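Local coordinates for protein Rep (Escherichia coli, PDB 3VW4) that binds the replication origin of plasmid ColE2-P9 through a C-terminal DNA-binding domain and initiates plasmid replication, unwinding the origin duplex, at residues 39-44 / 59-64. Numbering follows the deposited sequence.
Sequences VIQRVE and CRAIGK
Ile40 and Gly63 meet where the backbones of the two segments come nearest, CA to CA 4.3 Å. The axes of these short segments approach to 8.2 Å, at 130° between their N-to-C directions. Having no side chain, Gly63 presents only its backbone, and Ile40 CG1 rests 4.0 Å from Gly63 CA. Beside it Val43 uses both methyls, since CG1 lies anti to the backbone N (chi1 -179°) and CG2 anti to the carbonyl carbon; CG2 touches Gly63 CA and Ile62 CG1, both at 3.9 Å, and CG1 meets Cys59 SG at 4.1 Å. No hydrogen bond links the segments; apolar side chains and alkyl groups lying against the backbone make the join. This is the crossing of helices 32-49 and 56-73 in the all-helical DNA-binding domain, within the region matching the Primase C-terminal 1 family. Helix 7-24 covers the buried flank, with Trp20 on Val39 and Phe14 on Ile62, and Ile62 also packs on a guanine base of the bound DNA. The edge carrying Arg60 and Glu44 is looser and opens to solvent at Arg60. There Ile40 CG2 and CD1 both lie against Arg60 CG, each at 4.2 Å, and the acid end of Glu44 stays short of a salt bridge, with OE2 5.3 Å from Arg60 NE. An alanine in place of Ile40 would probably leave a gap beside Gly63 and deprive Arg60 CG of its apolar neighbour. Glu44 itself lays its CG 4.0 Å from Cys59 CB, at the partly exposed margin.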
loop_
_atom_site.group_PDB
_atom_site.type_symbol
_atom_site.label_atom_id
_atom_site.label_comp_id
_atom_site.label_asym_id
_atom_site.label_seq_id
_atom_site.Cartn_x
_atom_site.Cartn_y
_atom_site.Cartn_z
ATOM N N VAL A 39 11.348 -15.043 -4.509
ATOM C CA VAL A 39 11.836 -14.302 -3.397
ATOM C C VAL A 39 13.324 -14.597 -3.185
ATOM O O VAL A 39 14.158 -13.657 -3.113
ATOM C CB VAL A 39 11.036 -14.660 -2.184
ATOM C CG1 VAL A 39 11.746 -14.271 -0.885
ATOM C CG2 VAL A 39 9.662 -14.041 -2.345
ATOM N N ILE A 40 13.689 -15.875 -3.178
ATOM C CA ILE A 40 15.096 -16.228 -3.173
ATOM C C ILE A 40 15.862 -15.437 -4.222
ATOM O O ILE A 40 16.911 -14.924 -3.959
ATOM C CB ILE A 40 15.290 -17.717 -3.465
ATOM C CG1 ILE A 40 14.615 -18.521 -2.356
ATOM C CG2 ILE A 40 16.772 -18.064 -3.642
ATOM C CD1 ILE A 40 14.732 -20.031 -2.606
ATOM N N GLN A 41 15.299 -15.313 -5.408
ATOM C CA GLN A 41 15.998 -14.632 -6.462
ATOM C C GLN A 41 16.195 -13.135 -6.135
ATOM O O GLN A 41 17.259 -12.567 -6.365
ATOM C CB GLN A 41 15.242 -14.876 -7.696
ATOM C CG GLN A 41 15.605 -14.046 -8.861
ATOM C CD GLN A 41 15.001 -14.648 -10.125
ATOM O OE1 GLN A 41 15.707 -15.367 -10.854
ATOM N NE2 GLN A 41 13.668 -14.401 -10.377
ATOM N N ARG A 42 15.212 -12.541 -5.474
ATOM C CA ARG A 42 15.393 -11.190 -4.979
ATOM C C ARG A 42 16.420 -11.080 -3.811
ATOM O O ARG A 42 17.161 -10.085 -3.707
ATOM C CB ARG A 42 14.085 -10.503 -4.670
ATOM C CG ARG A 42 14.386 -9.122 -4.194
ATOM C CD ARG A 42 13.472 -8.032 -4.715
ATOM N NE ARG A 42 13.552 -7.785 -6.130
ATOM C CZ ARG A 42 13.377 -6.593 -6.686
ATOM N NH1 ARG A 42 13.167 -5.529 -5.939
ATOM N NH2 ARG A 42 13.442 -6.453 -7.995
ATOM N N VAL A 43 16.538 -12.132 -3.018
ATOM C CA VAL A 43 17.551 -12.152 -1.990
ATOM C C VAL A 43 18.907 -12.229 -2.672
ATOM O O VAL A 43 19.847 -11.523 -2.255
ATOM C CB VAL A 43 17.424 -13.320 -0.976
ATOM C CG1 VAL A 43 18.532 -13.211 0.063
ATOM C CG2 VAL A 43 16.066 -13.343 -0.280
ATOM N N GLU A 44 19.024 -13.048 -3.711
ATOM C CA GLU A 44 20.270 -13.102 -4.464
ATOM C C GLU A 44 20.655 -11.769 -5.154
ATOM O O GLU A 44 21.815 -11.461 -5.288
ATOM C CB GLU A 44 20.248 -14.264 -5.443
ATOM C CG GLU A 44 20.437 -15.524 -4.680
ATOM C CD GLU A 44 20.120 -16.805 -5.441
ATOM O OE1 GLU A 44 19.403 -16.821 -6.511
ATOM O OE2 GLU A 44 20.596 -17.874 -4.945
ATOM N N CYS A 59 21.173 -17.327 1.386
ATOM C CA CYS A 59 20.162 -16.773 0.527
ATOM C C CYS A 59 18.887 -17.591 0.411
ATOM O O CYS A 59 17.793 -17.030 0.590
ATOM C CB CYS A 59 20.747 -16.577 -0.822
ATOM S SG CYS A 59 21.994 -15.246 -0.837
ATOM N N ARG A 60 18.993 -18.901 0.196
ATOM C CA ARG A 60 17.790 -19.759 0.137
ATOM C C ARG A 60 17.045 -19.772 1.422
ATOM O O ARG A 60 15.796 -19.624 1.420
ATOM C CB ARG A 60 18.055 -21.189 -0.313
ATOM C CG ARG A 60 18.655 -21.231 -1.718
ATOM C CD ARG A 60 18.821 -22.607 -2.368
ATOM N NE ARG A 60 20.214 -22.751 -2.866
ATOM C CZ ARG A 60 21.109 -23.597 -2.351
ATOM N NH1 ARG A 60 20.749 -24.371 -1.326
ATOM N NH2 ARG A 60 22.361 -23.692 -2.842
ATOM N N ALA A 61 17.766 -19.908 2.518
ATOM C CA ALA A 61 17.126 -19.968 3.821
ATOM C C ALA A 61 16.350 -18.650 4.081
ATOM O O ALA A 61 15.168 -18.705 4.385
ATOM C CB ALA A 61 18.151 -20.271 4.918
ATOM N N ILE A 62 16.985 -17.479 3.894
ATOM C CA ILE A 62 16.306 -16.250 4.226
ATOM C C ILE A 62 15.089 -16.082 3.287
ATOM O O ILE A 62 13.976 -15.616 3.660
ATOM C CB ILE A 62 17.220 -14.950 4.412
ATOM C CG1 ILE A 62 16.833 -13.915 3.466
ATOM C CG2 ILE A 62 18.748 -15.096 4.425
ATOM C CD1 ILE A 62 15.766 -13.173 4.151
ATOM N N GLY A 63 15.311 -16.495 2.063
ATOM C CA GLY A 63 14.253 -16.458 1.087
ATOM C C GLY A 63 13.105 -17.394 1.394
ATOM O O GLY A 63 11.960 -17.000 1.213
ATOM N N LYS A 64 13.379 -18.618 1.861
ATOM C CA LYS A 64 12.325 -19.577 2.182
ATOM C C LYS A 64 11.428 -19.011 3.291
ATOM O O LYS A 64 10.154 -19.099 3.267
ATOM C CB LYS A 64 12.965 -20.889 2.648
ATOM C CG LYS A 64 11.971 -22.014 2.836
ATOM C CD LYS A 64 12.635 -23.398 2.971
ATOM C CE LYS A 64 13.563 -23.821 1.779
ATOM N NZ LYS A 64 14.276 -25.185 1.870
#